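Local coordinates for signal transduction protein PmrD (PDB 4HN7), which interacts with the phosphorylated response regulator BasR to mediate transcriptional induction of BasR-activated genes, inducing polymyxin resistance in some natural isolates, at residues G25-D37 and A69-V83. Residues are numbered along the deposited sequence; the frame is centred on the assembly and turned at random.
Sequences GGAIKMIAEVKSD and ASSYSPDEWERQCKV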
loop_
_atom_site.group_PDB
_atom_site.type_symbol
_atom_site.label_atom_id
_atom_site.label_comp_id
_atom_site.label_asym_id
_atom_site.label_seq_id
_atom_site.Cartn_x
_atom_site.Cartn_y
_atom_site.Cartn_z
ATOM N N GLY A 25 2.988 5.363 24.768
ATOM C CA GLY A 25 3.642 6.300 25.649
ATOM C C GLY A 25 2.672 7.442 25.793
ATOM O O GLY A 25 2.387 7.895 26.911
ATOM N N GLY A 26 2.148 7.880 24.647
ATOM C CA GLY A 26 1.134 8.940 24.555
ATOM C C GLY A 26 1.656 10.264 25.071
ATOM O O GLY A 26 0.876 11.184 25.392
ATOM N N ALA A 27 2.978 10.354 25.165
ATOM C CA ALA A 27 3.626 11.611 25.406
ATOM C C ALA A 27 3.160 12.599 24.340
ATOM O O ALA A 27 2.689 13.666 24.643
ATOM C CB ALA A 27 5.140 11.401 25.338
ATOM N N ILE A 28 3.211 12.145 23.102
ATOM C CA ILE A 28 3.072 12.928 21.903
ATOM C C ILE A 28 1.773 12.626 21.167
ATOM O O ILE A 28 1.519 11.513 20.848
ATOM C CB ILE A 28 4.237 12.587 20.990
ATOM C CG1 ILE A 28 5.530 12.782 21.769
ATOM C CG2 ILE A 28 4.219 13.486 19.782
ATOM C CD1 ILE A 28 6.733 12.074 21.210
ATOM N N LYS A 29 0.956 13.640 20.907
ATOM C CA LYS A 29 -0.300 13.503 20.223
ATOM C C LYS A 29 -0.198 14.431 19.049
ATOM O O LYS A 29 0.376 15.471 19.189
ATOM C CB LYS A 29 -1.424 13.932 21.135
ATOM C CG LYS A 29 -1.292 13.371 22.529
ATOM C CD LYS A 29 -2.614 13.376 23.273
ATOM C CE LYS A 29 -2.476 12.824 24.694
ATOM N NZ LYS A 29 -2.795 11.355 24.816
ATOM N N MET A 30 -0.698 14.047 17.885
ATOM C CA MET A 30 -0.487 14.785 16.661
ATOM C C MET A 30 -1.830 14.792 16.004
ATOM O O MET A 30 -2.678 14.024 16.356
ATOM C CB MET A 30 0.512 14.106 15.712
ATOM C CG MET A 30 1.923 13.961 16.232
ATOM S SD MET A 30 2.954 15.457 16.322
ATOM C CE MET A 30 3.256 15.681 14.590
ATOM N N ILE A 31 -2.020 15.711 15.086
ATOM C CA ILE A 31 -3.146 15.725 14.228
ATOM C C ILE A 31 -2.514 15.492 12.895
ATOM O O ILE A 31 -1.477 16.065 12.603
ATOM C CB ILE A 31 -3.826 17.105 14.220
ATOM C CG1 ILE A 31 -4.304 17.384 15.613
ATOM C CG2 ILE A 31 -4.973 17.140 13.182
ATOM C CD1 ILE A 31 -4.857 18.761 15.851
ATOM N N ALA A 32 -3.142 14.682 12.062
ATOM C CA ALA A 32 -2.554 14.371 10.787
ATOM C C ALA A 32 -3.600 14.252 9.725
ATOM O O ALA A 32 -4.605 13.663 9.932
ATOM C CB ALA A 32 -1.720 13.109 10.877
ATOM N N GLU A 33 -3.280 14.805 8.573
ATOM C CA GLU A 33 -4.070 14.743 7.405
ATOM C C GLU A 33 -3.454 13.620 6.566
ATOM O O GLU A 33 -2.259 13.659 6.224
ATOM C CB GLU A 33 -3.950 16.091 6.729
ATOM C CG GLU A 33 -5.022 16.466 5.723
ATOM C CD GLU A 33 -5.063 17.989 5.499
ATOM O OE1 GLU A 33 -4.422 18.485 4.522
ATOM O OE2 GLU A 33 -5.709 18.699 6.326
ATOM N N VAL A 34 -4.251 12.591 6.269
ATOM C CA VAL A 34 -3.721 11.415 5.628
ATOM C C VAL A 34 -4.545 11.117 4.404
ATOM O O VAL A 34 -5.576 11.653 4.242
ATOM C CB VAL A 34 -3.664 10.165 6.565
ATOM C CG1 VAL A 34 -2.988 10.474 7.881
ATOM C CG2 VAL A 34 -5.034 9.611 6.826
ATOM N N LYS A 35 -4.049 10.236 3.565
ATOM C CA LYS A 35 -4.746 9.790 2.423
ATOM C C LYS A 35 -4.577 8.269 2.360
ATOM O O LYS A 35 -3.464 7.774 2.463
ATOM C CB LYS A 35 -4.076 10.427 1.226
ATOM C CG LYS A 35 -4.784 10.179 -0.069
ATOM C CD LYS A 35 -3.841 10.329 -1.255
ATOM C CE LYS A 35 -4.589 10.434 -2.588
ATOM N NZ LYS A 35 -5.881 9.679 -2.631
ATOM N N SER A 36 -5.664 7.535 2.171
ATOM C CA SER A 36 -5.566 6.085 2.036
ATOM C C SER A 36 -6.686 5.590 1.203
ATOM O O SER A 36 -7.753 6.178 1.188
ATOM C CB SER A 36 -5.719 5.385 3.410
ATOM O OG SER A 36 -5.578 3.967 3.298
ATOM N N ASP A 37 -6.470 4.458 0.573
ATOM C CA ASP A 37 -7.567 3.727 -0.048
ATOM C C ASP A 37 -8.281 2.801 0.962
ATOM O O ASP A 37 -9.351 2.293 0.667
ATOM C CB ASP A 37 -7.070 2.914 -1.259
ATOM C CG ASP A 37 -6.480 3.791 -2.376
ATOM O OD1 ASP A 37 -6.979 4.913 -2.593
ATOM O OD2 ASP A 37 -5.519 3.350 -3.041
ATOM N N ALA A 69 1.008 17.060 9.038
ATOM C CA ALA A 69 0.855 16.896 10.478
ATOM C C ALA A 69 1.213 18.095 11.339
ATOM O O ALA A 69 2.052 18.907 10.992
ATOM C CB ALA A 69 1.678 15.728 10.944
ATOM N N SER A 70 0.595 18.129 12.506
ATOM C CA SER A 70 0.823 19.160 13.475
ATOM C C SER A 70 0.685 18.511 14.790
ATOM O O SER A 70 0.142 17.451 14.863
ATOM C CB SER A 70 -0.273 20.189 13.346
ATOM O OG SER A 70 -1.030 19.917 12.190
ATOM N N SER A 71 1.163 19.115 15.844
ATOM C CA SER A 71 0.878 18.539 17.130
ATOM C C SER A 71 -0.535 18.947 17.485
ATOM O O SER A 71 -1.110 19.841 16.854
ATOM C CB SER A 71 1.895 18.914 18.212
ATOM O OG SER A 71 1.794 20.272 18.545
ATOM N N TYR A 72 -1.089 18.273 18.491
ATOM C CA TYR A 72 -2.505 18.393 18.835
ATOM C C TYR A 72 -2.788 19.621 19.663
ATOM O O TYR A 72 -2.096 19.904 20.607
ATOM C CB TYR A 72 -2.978 17.138 19.615
ATOM C CG TYR A 72 -4.440 17.152 20.079
ATOM C CD1 TYR A 72 -5.502 17.058 19.146
ATOM C CD2 TYR A 72 -4.778 17.263 21.452
ATOM C CE1 TYR A 72 -6.840 17.074 19.567
ATOM C CE2 TYR A 72 -6.116 17.282 21.879
ATOM C CZ TYR A 72 -7.147 17.192 20.932
ATOM O OH TYR A 72 -8.477 17.222 21.318
ATOM N N SER A 73 -3.835 20.339 19.300
ATOM C CA SER A 73 -4.501 21.210 20.229
ATOM C C SER A 73 -5.978 20.897 20.040
ATOM O O SER A 73 -6.375 20.541 18.917
ATOM C CB SER A 73 -4.194 22.651 19.886
ATOM O OG SER A 73 -4.820 22.991 18.671
ATOM N N PRO A 74 -6.786 20.972 21.122
ATOM C CA PRO A 74 -8.259 20.953 21.049
ATOM C C PRO A 74 -8.875 21.823 19.924
ATOM O O PRO A 74 -9.747 21.359 19.182
ATOM C CB PRO A 74 -8.640 21.508 22.394
ATOM C CG PRO A 74 -7.588 20.941 23.301
ATOM C CD PRO A 74 -6.325 20.820 22.512
ATOM N N ASP A 75 -8.409 23.058 19.782
ATOM C CA ASP A 75 -8.934 23.971 18.747
ATOM C C ASP A 75 -8.521 23.559 17.332
ATOM O O ASP A 75 -9.351 23.524 16.423
ATOM C CB ASP A 75 -8.486 25.435 19.013
ATOM C CG ASP A 75 -9.487 26.242 19.897
ATOM O OD1 ASP A 75 -9.570 25.994 21.139
ATOM O OD2 ASP A 75 -10.166 27.146 19.330
ATOM N N GLU A 76 -7.227 23.272 17.169
ATOM C CA GLU A 76 -6.628 22.790 15.911
ATOM C C GLU A 76 -7.302 21.550 15.376
ATOM O O GLU A 76 -7.341 21.341 14.172
ATOM C CB GLU A 76 -5.136 22.502 16.107
ATOM C CG GLU A 76 -4.398 21.864 14.932
ATOM C CD GLU A 76 -4.286 22.747 13.708
ATOM O OE1 GLU A 76 -4.996 23.765 13.627
ATOM O OE2 GLU A 76 -3.484 22.411 12.815
ATOM N N TRP A 77 -7.820 20.708 16.256
ATOM C CA TRP A 77 -8.601 19.599 15.767
ATOM C C TRP A 77 -9.851 20.190 15.098
ATOM O O TRP A 77 -10.121 19.881 13.948
ATOM C CB TRP A 77 -8.869 18.488 16.830
ATOM C CG TRP A 77 -8.966 17.157 16.147
ATOM C CD1 TRP A 77 -8.017 16.549 15.326
ATOM C CD2 TRP A 77 -10.073 16.324 16.130
ATOM N NE1 TRP A 77 -8.498 15.380 14.811
ATOM C CE2 TRP A 77 -9.763 15.218 15.287
ATOM C CE3 TRP A 77 -11.303 16.385 16.738
ATOM C CZ2 TRP A 77 -10.635 14.208 15.065
ATOM C CZ3 TRP A 77 -12.190 15.372 16.512
ATOM C CH2 TRP A 77 -11.852 14.287 15.688
ATOM N N GLU A 78 -10.568 21.108 15.741
ATOM C CA GLU A 78 -11.734 21.685 15.059
ATOM C C GLU A 78 -11.359 22.572 13.880
ATOM O O GLU A 78 -11.977 22.473 12.839
ATOM C CB GLU A 78 -12.709 22.390 15.990
ATOM C CG GLU A 78 -14.132 22.461 15.396
ATOM C CD GLU A 78 -14.567 21.218 14.577
ATOM O OE1 GLU A 78 -14.372 20.069 15.039
ATOM O OE2 GLU A 78 -15.123 21.379 13.459
ATOM N N ARG A 79 -10.336 23.394 13.995
ATOM C CA ARG A 79 -9.767 24.008 12.788
ATOM C C ARG A 79 -9.578 23.024 11.612
ATOM O O ARG A 79 -9.779 23.398 10.456
ATOM C CB ARG A 79 -8.409 24.627 13.099
ATOM C CG ARG A 79 -8.453 26.064 13.597
ATOM C CD ARG A 79 -7.059 26.690 13.643
ATOM N NE ARG A 79 -6.404 26.719 12.326
ATOM C CZ ARG A 79 -6.381 27.755 11.477
ATOM N NH1 ARG A 79 -6.971 28.923 11.758
ATOM N NH2 ARG A 79 -5.746 27.622 10.320
ATOM N N GLN A 80 -9.171 21.782 11.914
ATOM C CA GLN A 80 -8.771 20.776 10.896
ATOM C C GLN A 80 -9.892 19.834 10.439
ATOM O O GLN A 80 -9.872 19.326 9.304
ATOM C CB GLN A 80 -7.617 19.946 11.439
ATOM C CG GLN A 80 -6.281 20.471 11.023
ATOM C CD GLN A 80 -6.185 20.469 9.516
ATOM O OE1 GLN A 80 -6.438 19.450 8.856
ATOM N NE2 GLN A 80 -5.856 21.615 8.958
ATOM N N CYS A 81 -10.852 19.600 11.337
ATOM C CA CYS A 81 -12.113 18.930 11.014
ATOM C C CYS A 81 -13.092 19.844 10.232
ATOM O O CYS A 81 -14.191 19.405 9.863
ATOM C CB CYS A 81 -12.760 18.359 12.292
ATOM S SG CYS A 81 -12.071 16.739 12.828
ATOM N N LYS A 82 -12.683 21.104 10.000
ATOM C CA LYS A 82 -13.292 22.029 8.999
ATOM C C LYS A 82 -12.777 21.797 7.546
ATOM O O LYS A 82 -13.559 21.431 6.660
ATOM C CB LYS A 82 -13.076 23.508 9.405
ATOM C CG LYS A 82 -13.880 23.950 10.622
ATOM C CD LYS A 82 -13.757 25.442 10.909
ATOM C CE LYS A 82 -14.053 25.749 12.378
ATOM N NZ LYS A 82 -15.239 25.025 12.935
ATOM N N VAL A 83 -11.476 22.016 7.315
ATOM C CA VAL A 83 -10.850 21.756 6.000
ATOM C C VAL A 83 -11.202 20.345 5.490
ATOM O O VAL A 83 -11.295 20.138 4.271
ATOM C CB VAL A 83 -9.292 21.957 5.986
ATOM C CG1 VAL A 83 -8.888 23.347 6.462
ATOM C CG2 VAL A 83 -8.563 20.889 6.804
#
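Ile-31 meets two aromatic rings at their edges: its CG1 lies in the ring plane of Tyr-72, 3.7 Å from Tyr-72 CD1, and Ile-31 CD1 lies at the edge of Trp-77. Pro-74 N sits over the rim of one face of Tyr-72, Cys-81 SG over the rim of one face of Trp-77, which also forms a cation-pi pair with Lys-7. A branched aliphatic residue suits this place because its arms diverge. With CG1 anti to the carbonyl carbon (chi1 -62°), the longer arm carries CD1 to the helix, 3.3 Å from Glu-76 CG, while CG2 stands 3.8 Å from Trp-77 CD1. Two nearly straight backbone bonds hold Ile-31 against Ser-70: Ile-31 N to Ser-70 O at 2.8 Å and Ser-70 N to Ile-31 O at 2.9 Å. Beyond them, Tyr-72 N donates to Lys-29 O in a longer, more bent bond of 3.2 Å. Ile-31 and Ser-70 point to the helix side; on the opposite face the short methyls of Ala-32 and Ala-69 fit side by side in a non-hydrogen-bonded pair, and the flexible thioether of Met-30 folds back to bring CE 4.0 Å from Ala-69 CB. Ser-73 stands at the N-cap, its OG apparently accepting from Glu-76 N, though that hydroxyl's place is doubtful. The Cys-81 to Cys-9 disulfide ties the helix to strand 3-9. Together these contacts lay a C-terminal helix alongside strand 29-35, nearly parallel (8°), against a closed antiparallel six-stranded barrel, the fold of PmrD.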